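Local structure of CheC, inhibitor of MCP methylation / FliN fusion protein (Thermotoga maritima, 4HYN) at residues 5-10 with 190-195; 26-29 with 34-37; 43-46 with 52-55; 63-66 with 72-75; 80-85 with 107-112. The protein is a flagellar rotor protein of the CheC phosphatase family that probably removes phosphate from the chemotaxis response regulator CheY. One frame throughout, in Å; residues are numbered along the deposited sequence.

Interaction 1 of 5, residues 5-10 with 190-195; sequences TPEEKD and KMYEYF
Tyr192 reaches from helix 185-200 to the first turn of helix 6-30 and lies against Glu8 and Glu7. With CG anti to the backbone N (chi1 -164°), its side chain extends toward the other helix. CB already has company, with Glu8 CG and Glu8 OE1 each 4.1 Å from Tyr192 CB. At the root of the ring Glu8 CG comes closest, 3.7 Å from Tyr192 CG, and it stays over the adjoining CD1 and CD2. This is a CH-pi contact: Glu8 CG stands 3.9 Å from the centroid of the Tyr192 ring, over one face, only 20° off the normal. Farther out the partner changes to Glu7, whose CB is 4.0 Å from Tyr192 CZ. At the tip, Tyr192 OH has Glu7 CB at 3.5 Å and the carboxylate of the same residue about as near, the carboxylate and ring planes being 61° apart.

Glu8 is held for this role by a capping box. Its OE2 accepts a nearly straight bond from Thr5 N (2.9 Å) through the anti lone pair, while Thr5 OG1 accepts from Glu8 N at the N-cap. The polar end of Glu8 is thereby turned to the helix start, and its methylene is the part that meets the tyrosine.

Around this contact, Tyr192 also touches Met11 of helix 6-30. Met191, a selenomethionine, packs on Met11 and Ile15 and on Leu124 of helix 103-128, so the C-terminal helix 185-200 lies against both long helices.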
# COMPACT_ATOMS: atom_id res chain seq x y z
N THR A 5 -19.49 -4.10 0.49
CA THR A 5 -20.37 -3.76 1.60
C THR A 5 -19.61 -3.04 2.70
O THR A 5 -18.38 -3.05 2.74
CB THR A 5 -20.97 -5.01 2.27
OG1 THR A 5 -19.94 -5.74 2.93
CG2 THR A 5 -21.66 -5.91 1.24
N PRO A 6 -20.34 -2.38 3.61
CA PRO A 6 -19.65 -1.68 4.70
C PRO A 6 -18.79 -2.63 5.53
O PRO A 6 -17.71 -2.25 6.00
CB PRO A 6 -20.80 -1.08 5.49
CG PRO A 6 -21.77 -0.72 4.38
CD PRO A 6 -21.75 -1.99 3.55
N GLU A 7 -19.24 -3.88 5.68
CA GLU A 7 -18.49 -4.89 6.43
C GLU A 7 -17.14 -5.17 5.78
O GLU A 7 -16.13 -5.27 6.47
CB GLU A 7 -19.27 -6.20 6.50
CG GLU A 7 -20.49 -6.16 7.41
CD GLU A 7 -21.44 -7.32 7.15
OE1 GLU A 7 -21.63 -8.15 8.06
OE2 GLU A 7 -22.01 -7.39 6.03
N GLU A 8 -17.14 -5.29 4.45
CA GLU A 8 -15.90 -5.55 3.71
C GLU A 8 -14.95 -4.37 3.81
O GLU A 8 -13.74 -4.56 3.94
CB GLU A 8 -16.21 -5.89 2.25
CG GLU A 8 -16.84 -7.26 2.06
CD GLU A 8 -17.35 -7.48 0.66
OE1 GLU A 8 -16.86 -8.40 -0.04
OE2 GLU A 8 -18.25 -6.72 0.24
N LYS A 9 -15.49 -3.16 3.79
CA LYS A 9 -14.68 -1.95 3.92
C LYS A 9 -14.13 -1.87 5.34
O LYS A 9 -13.01 -1.41 5.54
CB LYS A 9 -15.50 -0.69 3.63
CG LYS A 9 -15.85 -0.47 2.17
CD LYS A 9 -16.35 0.96 1.98
CE LYS A 9 -16.75 1.23 0.56
NZ LYS A 9 -17.88 0.34 0.18
N ASP A 10 -14.93 -2.27 6.33
CA ASP A 10 -14.48 -2.26 7.73
C ASP A 10 -13.34 -3.27 7.94
O ASP A 10 -12.42 -3.01 8.71
CB ASP A 10 -15.64 -2.56 8.69
CG ASP A 10 -16.48 -1.32 9.02
OD1 ASP A 10 -15.90 -0.28 9.40
OD2 ASP A 10 -17.73 -1.40 8.91
N LYS A 190 -12.45 -11.98 -1.67
CA LYS A 190 -11.72 -13.21 -1.38
C LYS A 190 -11.19 -13.17 0.06
O LYS A 190 -11.29 -14.17 0.78
CB LYS A 190 -10.57 -13.38 -2.37
CG LYS A 190 -10.36 -14.79 -2.87
CD LYS A 190 -10.07 -15.76 -1.74
CE LYS A 190 -11.25 -16.69 -1.51
NZ LYS A 190 -11.21 -17.38 -0.19
N MSE A 191 -10.64 -12.03 0.47
CA MSE A 191 -10.13 -11.87 1.83
C MSE A 191 -11.29 -11.95 2.83
O MSE A 191 -11.11 -12.43 3.94
CB MSE A 191 -9.44 -10.52 1.99
CG MSE A 191 -8.16 -10.34 1.20
SE MSE A 191 -7.50 -8.52 1.38
CE MSE A 191 -7.37 -8.48 3.31
N TYR A 192 -12.47 -11.51 2.42
CA TYR A 192 -13.64 -11.54 3.27
C TYR A 192 -14.12 -12.97 3.53
O TYR A 192 -14.64 -13.25 4.60
CB TYR A 192 -14.77 -10.69 2.69
CG TYR A 192 -15.85 -10.38 3.69
CD1 TYR A 192 -15.56 -9.65 4.85
CD2 TYR A 192 -17.16 -10.85 3.52
CE1 TYR A 192 -16.54 -9.40 5.82
CE2 TYR A 192 -18.15 -10.60 4.48
CZ TYR A 192 -17.83 -9.88 5.63
OH TYR A 192 -18.78 -9.67 6.61
N GLU A 193 -13.96 -13.85 2.55
CA GLU A 193 -14.36 -15.25 2.71
C GLU A 193 -13.51 -15.90 3.78
O GLU A 193 -14.00 -16.66 4.60
CB GLU A 193 -14.24 -16.02 1.40
CG GLU A 193 -15.28 -15.68 0.36
CD GLU A 193 -14.94 -16.19 -1.04
OE1 GLU A 193 -14.29 -17.26 -1.17
OE2 GLU A 193 -15.33 -15.52 -2.02
N TYR A 194 -12.21 -15.61 3.77
CA TYR A 194 -11.28 -16.15 4.76
C TYR A 194 -11.54 -15.52 6.12
O TYR A 194 -11.46 -16.18 7.16
CB TYR A 194 -9.84 -15.85 4.36
CG TYR A 194 -9.27 -16.72 3.28
CD1 TYR A 194 -8.76 -16.17 2.11
CD2 TYR A 194 -9.19 -18.11 3.45
CE1 TYR A 194 -8.19 -16.96 1.12
CE2 TYR A 194 -8.62 -18.91 2.46
CZ TYR A 194 -8.12 -18.33 1.30
OH TYR A 194 -7.57 -19.10 0.31
N PHE A 195 -11.82 -14.22 6.10
CA PHE A 195 -12.07 -13.43 7.29
C PHE A 195 -13.35 -13.82 8.04
O PHE A 195 -13.34 -13.96 9.26
CB PHE A 195 -12.13 -11.96 6.91
CG PHE A 195 -12.16 -11.02 8.07
CD1 PHE A 195 -10.99 -10.69 8.75
CD2 PHE A 195 -13.35 -10.40 8.45
CE1 PHE A 195 -11.00 -9.75 9.77
CE2 PHE A 195 -13.38 -9.46 9.47
CZ PHE A 195 -12.20 -9.14 10.14

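Interaction 2 of 5, residues 26-29 with 34-37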
# COMPACT_ATOMS: atom_id res chain seq x y z
N THR A 26 8.54 -2.90 11.71
CA THR A 26 9.84 -3.37 11.22
C THR A 26 10.61 -2.18 10.67
O THR A 26 11.82 -2.09 10.82
CB THR A 26 9.69 -4.43 10.10
OG1 THR A 26 8.85 -3.92 9.06
CG2 THR A 26 9.11 -5.71 10.65
N LEU A 27 9.87 -1.25 10.06
CA LEU A 27 10.43 -0.03 9.50
C LEU A 27 11.00 0.79 10.64
O LEU A 27 12.07 1.40 10.52
CB LEU A 27 9.31 0.74 8.79
CG LEU A 27 9.64 1.68 7.64
CD1 LEU A 27 9.68 3.12 8.08
CD2 LEU A 27 10.95 1.25 7.02
N SER A 28 10.28 0.79 11.75
CA SER A 28 10.66 1.51 12.94
C SER A 28 11.89 0.88 13.56
O SER A 28 12.69 1.55 14.21
CB SER A 28 9.51 1.46 13.95
OG SER A 28 9.81 2.21 15.11
N MSE A 29 12.00 -0.44 13.41
CA MSE A 29 13.12 -1.20 13.96
C MSE A 29 14.40 -0.90 13.18
O MSE A 29 15.48 -0.80 13.76
CB MSE A 29 12.80 -2.69 13.89
CG MSE A 29 13.06 -3.41 15.19
SE MSE A 29 12.19 -2.50 16.67
CE MSE A 29 13.76 -1.95 17.67
N ASP A 34 9.99 6.08 16.23
CA ASP A 34 8.68 5.49 16.41
C ASP A 34 7.84 5.82 15.19
O ASP A 34 7.87 6.94 14.68
CB ASP A 34 8.00 6.04 17.67
CG ASP A 34 8.61 5.49 18.95
OD1 ASP A 34 9.12 4.34 18.95
OD2 ASP A 34 8.56 6.21 19.97
N ILE A 35 7.13 4.82 14.68
CA ILE A 35 6.29 5.04 13.51
C ILE A 35 4.92 4.43 13.71
O ILE A 35 4.78 3.26 14.06
CB ILE A 35 6.95 4.45 12.24
CG1 ILE A 35 8.32 5.11 12.03
CG2 ILE A 35 6.05 4.68 11.03
CD1 ILE A 35 9.19 4.42 11.04
N HIS A 36 3.90 5.26 13.52
CA HIS A 36 2.53 4.81 13.68
C HIS A 36 1.75 4.97 12.38
O HIS A 36 1.98 5.91 11.62
CB HIS A 36 1.84 5.58 14.81
CG HIS A 36 0.50 5.02 15.18
ND1 HIS A 36 0.23 3.66 15.17
CD2 HIS A 36 -0.64 5.62 15.58
CE1 HIS A 36 -1.02 3.46 15.54
NE2 HIS A 36 -1.57 4.63 15.79
N ILE A 37 0.82 4.06 12.14
CA ILE A 37 0.01 4.11 10.95
C ILE A 37 -1.48 3.94 11.25
O ILE A 37 -1.87 3.19 12.13
CB ILE A 37 0.51 3.10 9.88
CG1 ILE A 37 1.77 3.67 9.22
CG2 ILE A 37 -0.55 2.82 8.84
CD1 ILE A 37 2.37 2.79 8.14
O HOH W 1 7.07 2.15 16.22
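Leu27 and Ile35 meet because their first torsions aim both chains into the angle between helix and strand: Leu27 CG is anti to its own N (chi1 -153°), and Ile35 carries CG1 beside the backbone N (chi1 -59°), its chain extended to CD1. The two side chains slant across one another, and the methyls Leu27 CD1 and Ile35 CD1 come within 3.3 Å. That is short for methyl groups, and the second torsion of Leu27 is far from staggered, so the exact fit here is doubtful. The same Ile35 CD1 also rests on the helix backbone, 3.8 Å from Ser28 CA.

Beside this apolar patch runs a polar one. Ser28 OG sits 3.7 Å from Asp34 CA, and water 1 links the hydroxyl to the strand backbone: it donates to Ser28 OG (3.0 Å) and accepts from Ile35 N (3.1 Å). Ser28 OG is hydrogen-bonded besides to Arg33 O in the connecting turn, so one hydroxyl ties the last part of the helix to the turn and, through the water, to the start of the strand.

Ile35 packs further on Ala24 of the helix and on Met169 and Ile171 of strand 161-171. This is a tight helix-turn-strand connection: the chain leaving helix 6-30 turns back so that strand 35-46, an outermost strand of the antiparallel sheet in this CheC-like alpha/beta domain, packs against the helix's last turns.

Interaction 3 of 5, residues 43-46 with 52-55; sequences REEK and SDFS
Glu45 and Asp53 meet where the end of strand 35-46, an outermost strand of the antiparallel sheet, faces the loop leading to strand 57-66. The two backbones stay well apart, with 9.6 Å between Glu45 CA and Asp53 CA, and the gap is spanned by side chains alone. The close part centres on Glu45 OE1. Glu45 leaves the strand with CG anti to the backbone N, then bends at chi2 (80°), which turns its carboxylate back beside Arg43, two residues earlier. There Arg43 NE gives OE1 of Glu45 a salt-bridging hydrogen bond of 2.7 Å at 161°; the oxygen lies at the edge of the guanidinium, in its plane, whereas the donor stands above the carboxylate plane. Arg43 NH2 adds only a weak bond.

Asp53 arrives from the opposite direction, and its OD1 is 2.9 Å from Glu45 OE1, the carboxylate planes 54° apart. Two acceptors this near would be expected to repel; the arginine charge probably offsets this in part, and one carboxylate may hold a proton. With an alanine in place of Glu45, Arg43 NE would probably lose its mate and the guanidinium would be freer to turn.

The outer side is looser. Arg43 is exposed, and the whole contact buries just 79 Å². Glu45 is backed by Val162 of strand 161-171, while Phe54, next to Asp53, turns its ring to Phe144. Asp53 gets only a distant share of the arginine charge: its OD1 remains 4.3 Å from Arg43 NE, beyond a salt bridge.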
# COMPACT_ATOMS: atom_id res chain seq x y z
N ARG A 43 -12.15 3.70 0.07
CA ARG A 43 -13.04 4.12 -1.00
C ARG A 43 -13.18 3.10 -2.14
O ARG A 43 -12.19 2.53 -2.58
CB ARG A 43 -12.52 5.46 -1.54
CG ARG A 43 -13.15 5.99 -2.82
CD ARG A 43 -12.40 7.26 -3.24
NE ARG A 43 -12.95 7.90 -4.43
CZ ARG A 43 -13.95 8.79 -4.41
NH1 ARG A 43 -14.52 9.14 -3.27
NH2 ARG A 43 -14.36 9.34 -5.55
N GLU A 44 -14.41 2.85 -2.56
CA GLU A 44 -14.64 1.94 -3.67
C GLU A 44 -14.62 2.79 -4.93
O GLU A 44 -15.20 3.88 -4.96
CB GLU A 44 -15.98 1.22 -3.55
CG GLU A 44 -16.15 0.15 -4.63
CD GLU A 44 -17.36 -0.73 -4.43
OE1 GLU A 44 -18.05 -0.61 -3.39
OE2 GLU A 44 -17.61 -1.57 -5.31
N GLU A 45 -13.96 2.29 -5.97
CA GLU A 45 -13.81 3.05 -7.20
C GLU A 45 -13.80 2.17 -8.44
O GLU A 45 -13.30 1.05 -8.40
CB GLU A 45 -12.48 3.81 -7.11
CG GLU A 45 -12.29 4.93 -8.10
CD GLU A 45 -12.98 6.20 -7.67
OE1 GLU A 45 -12.38 6.96 -6.89
OE2 GLU A 45 -14.13 6.45 -8.11
N LYS A 46 -14.38 2.66 -9.53
CA LYS A 46 -14.33 1.91 -10.78
C LYS A 46 -12.88 2.03 -11.24
O LYS A 46 -12.25 3.07 -11.04
CB LYS A 46 -15.22 2.56 -11.85
CG LYS A 46 -16.70 2.28 -11.79
CD LYS A 46 -17.33 3.00 -12.98
CE LYS A 46 -18.84 2.88 -13.05
NZ LYS A 46 -19.37 3.69 -14.21
N SER A 52 -7.38 9.21 -12.31
CA SER A 52 -7.79 10.60 -12.07
C SER A 52 -7.77 10.99 -10.59
O SER A 52 -7.94 12.17 -10.27
CB SER A 52 -9.17 10.86 -12.67
OG SER A 52 -10.17 10.07 -12.04
N ASP A 53 -7.59 10.02 -9.70
CA ASP A 53 -7.53 10.29 -8.27
C ASP A 53 -6.18 10.85 -7.85
O ASP A 53 -6.07 11.48 -6.80
CB ASP A 53 -7.78 9.02 -7.46
CG ASP A 53 -9.23 8.63 -7.40
OD1 ASP A 53 -9.49 7.48 -6.98
OD2 ASP A 53 -10.11 9.45 -7.74
N PHE A 54 -5.15 10.57 -8.65
CA PHE A 54 -3.80 11.03 -8.35
C PHE A 54 -3.32 12.01 -9.41
O PHE A 54 -3.74 11.94 -10.56
CB PHE A 54 -2.83 9.85 -8.30
CG PHE A 54 -3.29 8.73 -7.40
CD1 PHE A 54 -3.11 8.81 -6.03
CD2 PHE A 54 -3.92 7.61 -7.94
CE1 PHE A 54 -3.55 7.78 -5.20
CE2 PHE A 54 -4.36 6.57 -7.11
CZ PHE A 54 -4.17 6.66 -5.74
N SER A 55 -2.43 12.92 -9.03
CA SER A 55 -1.88 13.91 -9.95
C SER A 55 -0.38 14.01 -9.76
O SER A 55 0.16 13.52 -8.76
CB SER A 55 -2.53 15.28 -9.72
OG SER A 55 -2.05 15.87 -8.53

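Interaction 4 of 5, residues 63-66 with 72-75; sequences VEYT and LNVL
Val63 and Asn73 face each other as a hydrogen-bonded pair of the antiparallel beta hairpin formed by strands 57-66 and 71-78. The backbone bonds run both ways: Val63 N donates to Asn73 O (2.8 Å), and Asn73 N donates to Val63 O (2.9 Å). The next pair, Glu64 with Leu72, is non-hydrogen-bonded, its CA atoms 4.9 Å apart. The strand segments run at 151° to each other.

Van der Waals contacts between side chains fall on both faces of the sheet. On the face of Val63 and Asn73 the two side chains lie alongside each other and point the same way, with Val63 CG1 3.9 Å from Asn73 CB; both pack against Met117 of helix 103-128. On the face of Glu64 and Leu72 the chains cross at about a right angle. Glu64 bends at chi2 (76°), which carries its carboxylate over to the neighbouring strand until the oxygen OE2 lies against a methyl, 3.6 Å from Leu72 CD1. Leu72 also touches Pro152.

The polar contacts gather at the amide of Asn73. Its ND2 is hydrogen-bonded to Gln181 OE1 of strand 177-184, which fixes which end of the amide faces Tyr65. That ring slants across the amide, the planes 38° apart, and packs on Ile134 as well. An alanine at Tyr65 lacks the ring and its oxygen, and would probably leave Ile134 and the carbonyl end of Asn73 without that neighbour. At this end Tyr65 OH lies 3.0 Å from Asn73 OD1.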
# COMPACT_ATOMS: atom_id res chain seq x y z
N VAL A 63 3.15 -5.31 -5.91
CA VAL A 63 3.53 -6.65 -5.53
C VAL A 63 2.44 -7.61 -6.02
O VAL A 63 1.25 -7.29 -6.03
CB VAL A 63 3.74 -6.70 -3.99
CG1 VAL A 63 2.63 -7.45 -3.28
CG2 VAL A 63 5.11 -7.24 -3.66
N GLU A 64 2.86 -8.77 -6.51
CA GLU A 64 1.93 -9.76 -7.01
C GLU A 64 1.68 -10.84 -5.97
O GLU A 64 2.63 -11.41 -5.42
CB GLU A 64 2.48 -10.39 -8.29
CG GLU A 64 1.49 -11.19 -9.09
CD GLU A 64 0.53 -10.32 -9.86
OE1 GLU A 64 -0.70 -10.57 -9.80
OE2 GLU A 64 1.01 -9.39 -10.55
N TYR A 65 0.41 -11.09 -5.67
CA TYR A 65 0.02 -12.11 -4.70
C TYR A 65 -0.11 -13.49 -5.33
O TYR A 65 -0.70 -13.64 -6.40
CB TYR A 65 -1.30 -11.74 -4.03
CG TYR A 65 -1.18 -10.74 -2.91
CD1 TYR A 65 -2.18 -9.78 -2.70
CD2 TYR A 65 -0.10 -10.76 -2.03
CE1 TYR A 65 -2.10 -8.88 -1.65
CE2 TYR A 65 -0.02 -9.86 -0.97
CZ TYR A 65 -1.03 -8.92 -0.79
OH TYR A 65 -0.95 -8.01 0.24
N THR A 66 0.42 -14.50 -4.65
CA THR A 66 0.37 -15.87 -5.13
C THR A 66 -0.05 -16.86 -4.03
O THR A 66 0.25 -16.64 -2.86
CB THR A 66 1.73 -16.29 -5.80
OG1 THR A 66 1.85 -17.72 -5.82
CG2 THR A 66 2.92 -15.67 -5.07
N LEU A 72 -2.95 -8.12 -8.01
CA LEU A 72 -1.99 -7.04 -7.94
C LEU A 72 -2.30 -6.13 -6.75
O LEU A 72 -3.45 -5.80 -6.48
CB LEU A 72 -2.01 -6.25 -9.24
CG LEU A 72 -0.88 -5.26 -9.48
CD1 LEU A 72 0.46 -5.98 -9.58
CD2 LEU A 72 -1.18 -4.49 -10.75
N ASN A 73 -1.25 -5.77 -6.02
CA ASN A 73 -1.35 -4.92 -4.84
C ASN A 73 -0.44 -3.73 -5.15
O ASN A 73 0.78 -3.88 -5.30
CB ASN A 73 -0.87 -5.70 -3.60
CG ASN A 73 -0.98 -4.90 -2.30
OD1 ASN A 73 -0.59 -5.39 -1.24
ND2 ASN A 73 -1.51 -3.69 -2.37
N VAL A 74 -1.04 -2.55 -5.24
CA VAL A 74 -0.31 -1.34 -5.58
C VAL A 74 -0.27 -0.28 -4.50
O VAL A 74 -1.28 0.03 -3.87
CB VAL A 74 -0.93 -0.69 -6.86
CG1 VAL A 74 -0.25 0.63 -7.19
CG2 VAL A 74 -0.82 -1.65 -8.03
N LEU A 75 0.92 0.28 -4.29
CA LEU A 75 1.13 1.35 -3.32
C LEU A 75 1.52 2.60 -4.10
O LEU A 75 2.37 2.55 -4.99
CB LEU A 75 2.26 1.01 -2.34
CG LEU A 75 2.01 -0.01 -1.23
CD1 LEU A 75 3.19 0.02 -0.27
CD2 LEU A 75 0.73 0.34 -0.49

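Interaction 5 of 5, residues 80-85 with 107-112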
# COMPACT_ATOMS: atom_id res chain seq x y z
N LYS A 80 7.59 13.59 -2.51
CA LYS A 80 8.04 14.09 -1.22
C LYS A 80 8.18 13.01 -0.17
O LYS A 80 9.16 13.02 0.58
CB LYS A 80 7.13 15.21 -0.71
CG LYS A 80 7.22 16.46 -1.55
CD LYS A 80 6.76 17.70 -0.81
CE LYS A 80 7.11 18.96 -1.60
NZ LYS A 80 8.56 18.99 -1.99
N LEU A 81 7.23 12.08 -0.11
CA LEU A 81 7.29 10.99 0.86
C LEU A 81 8.45 10.07 0.52
O LEU A 81 9.22 9.67 1.39
CB LEU A 81 5.97 10.20 0.87
CG LEU A 81 5.91 8.97 1.78
CD1 LEU A 81 6.17 9.39 3.23
CD2 LEU A 81 4.56 8.27 1.64
N VAL A 82 8.60 9.78 -0.76
CA VAL A 82 9.66 8.91 -1.24
C VAL A 82 11.03 9.48 -0.85
O VAL A 82 11.91 8.74 -0.40
CB VAL A 82 9.59 8.78 -2.78
CG1 VAL A 82 10.75 7.93 -3.30
CG2 VAL A 82 8.26 8.18 -3.17
N ALA A 83 11.18 10.80 -0.99
CA ALA A 83 12.43 11.48 -0.66
C ALA A 83 12.72 11.46 0.84
O ALA A 83 13.88 11.35 1.26
CB ALA A 83 12.41 12.92 -1.20
N VAL A 84 11.67 11.58 1.65
CA VAL A 84 11.80 11.56 3.10
C VAL A 84 12.25 10.18 3.56
O VAL A 84 13.14 10.06 4.40
CB VAL A 84 10.46 11.89 3.80
CG1 VAL A 84 10.51 11.51 5.28
CG2 VAL A 84 10.15 13.36 3.64
N ILE A 85 11.65 9.14 2.99
CA ILE A 85 11.99 7.77 3.35
C ILE A 85 13.39 7.39 2.88
O ILE A 85 14.15 6.77 3.62
CB ILE A 85 10.92 6.78 2.83
CG1 ILE A 85 9.66 6.91 3.69
CG2 ILE A 85 11.45 5.35 2.84
CD1 ILE A 85 8.46 6.18 3.14
N SER A 107 16.51 2.99 -4.89
CA SER A 107 17.04 1.71 -4.45
C SER A 107 16.85 1.57 -2.93
O SER A 107 16.59 0.47 -2.44
CB SER A 107 18.52 1.60 -4.80
OG SER A 107 19.03 0.32 -4.46
N ALA A 108 16.95 2.69 -2.22
CA ALA A 108 16.78 2.69 -0.77
C ALA A 108 15.31 2.55 -0.36
O ALA A 108 15.01 1.97 0.68
CB ALA A 108 17.37 3.94 -0.16
N VAL A 109 14.41 3.12 -1.15
CA VAL A 109 12.99 3.02 -0.85
C VAL A 109 12.51 1.61 -1.20
O VAL A 109 11.61 1.07 -0.56
CB VAL A 109 12.15 4.08 -1.61
CG1 VAL A 109 10.67 3.92 -1.29
CG2 VAL A 109 12.60 5.46 -1.20
N GLY A 110 13.15 1.01 -2.20
CA GLY A 110 12.79 -0.34 -2.61
C GLY A 110 13.12 -1.35 -1.51
O GLY A 110 12.42 -2.35 -1.36
N GLU A 111 14.19 -1.10 -0.77
CA GLU A 111 14.59 -1.97 0.32
C GLU A 111 13.59 -1.80 1.46
O GLU A 111 13.17 -2.77 2.08
CB GLU A 111 16.01 -1.65 0.80
CG GLU A 111 16.43 -2.29 2.14
CD GLU A 111 16.62 -3.82 2.08
OE1 GLU A 111 17.58 -4.31 2.72
OE2 GLU A 111 15.82 -4.53 1.43
N ALA A 112 13.22 -0.55 1.74
CA ALA A 112 12.26 -0.27 2.79
C ALA A 112 10.93 -0.94 2.43
O ALA A 112 10.30 -1.57 3.27
CB ALA A 112 12.09 1.22 2.97
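Val82 and Val109 cross at about a right angle, repeating on the scale of side chains the 84° between their helix segments, whose axes approach to 9.4 Å. The methyl that does the work is Val109 CG2, the branch anti to its own carbonyl carbon (chi1 178° places CG1 anti to N instead). It pushes in against helix 79-89 and meets Val82 CG1 at 3.7 Å. It also lies over the backbone of that helix, 3.4 Å from Val82 O, so the valine packs on main chain as well as on side chain.

One turn later Ile85 adds a second contact to the same methyl. Its branch methyl CG2, anti to the backbone N, is 4.2 Å from Val109 CG2, and the same Ile85 CG2 stands 4.2 Å from Ala112 CB. Ile85 CG2 is thus shared by two residues one turn apart on helix 103-128, just as Val109 CG2 is shared by two residues one turn apart on helix 79-89. The nearest backbone approach is 6.4 Å, between Ile85 CA and Val109 CA. All four residues are buried, and the side-chain contacts are all between methyl groups.

Val109 also packs on Ala86, while Ala108 and Ala112 touch Met89 farther along helix 79-89. Leu81 and Ile85 also touch Met169 of strand 161-171, and Leu81 touches Phe179 of strand 177-184, so helix 79-89 bridges the long helix and the sheet.

How the interactions relate
Interaction 1 joins the two ends of the chain, and the other four fall between its segments, one after another from 2 to 5. Interactions 1 and 2 use opposite ends of helix 6-30, with centres 26 Å apart. Interactions 2 and 3 likewise share one strand, that of residues 35-46, and use its two ends; their centres are 27 Å apart. Interaction 4 lies within the same antiparallel sheet, its centre about 9 Å from that of the chain, and its second strand leads directly into helix 79-89, the first helix of interaction 5. Interactions 2 and 5 touch through Leu27 and Ala112, whereas interactions 1 and 5 are 31 Å apart between centres. Together they tie helices and sheet into one compact CheC-like domain.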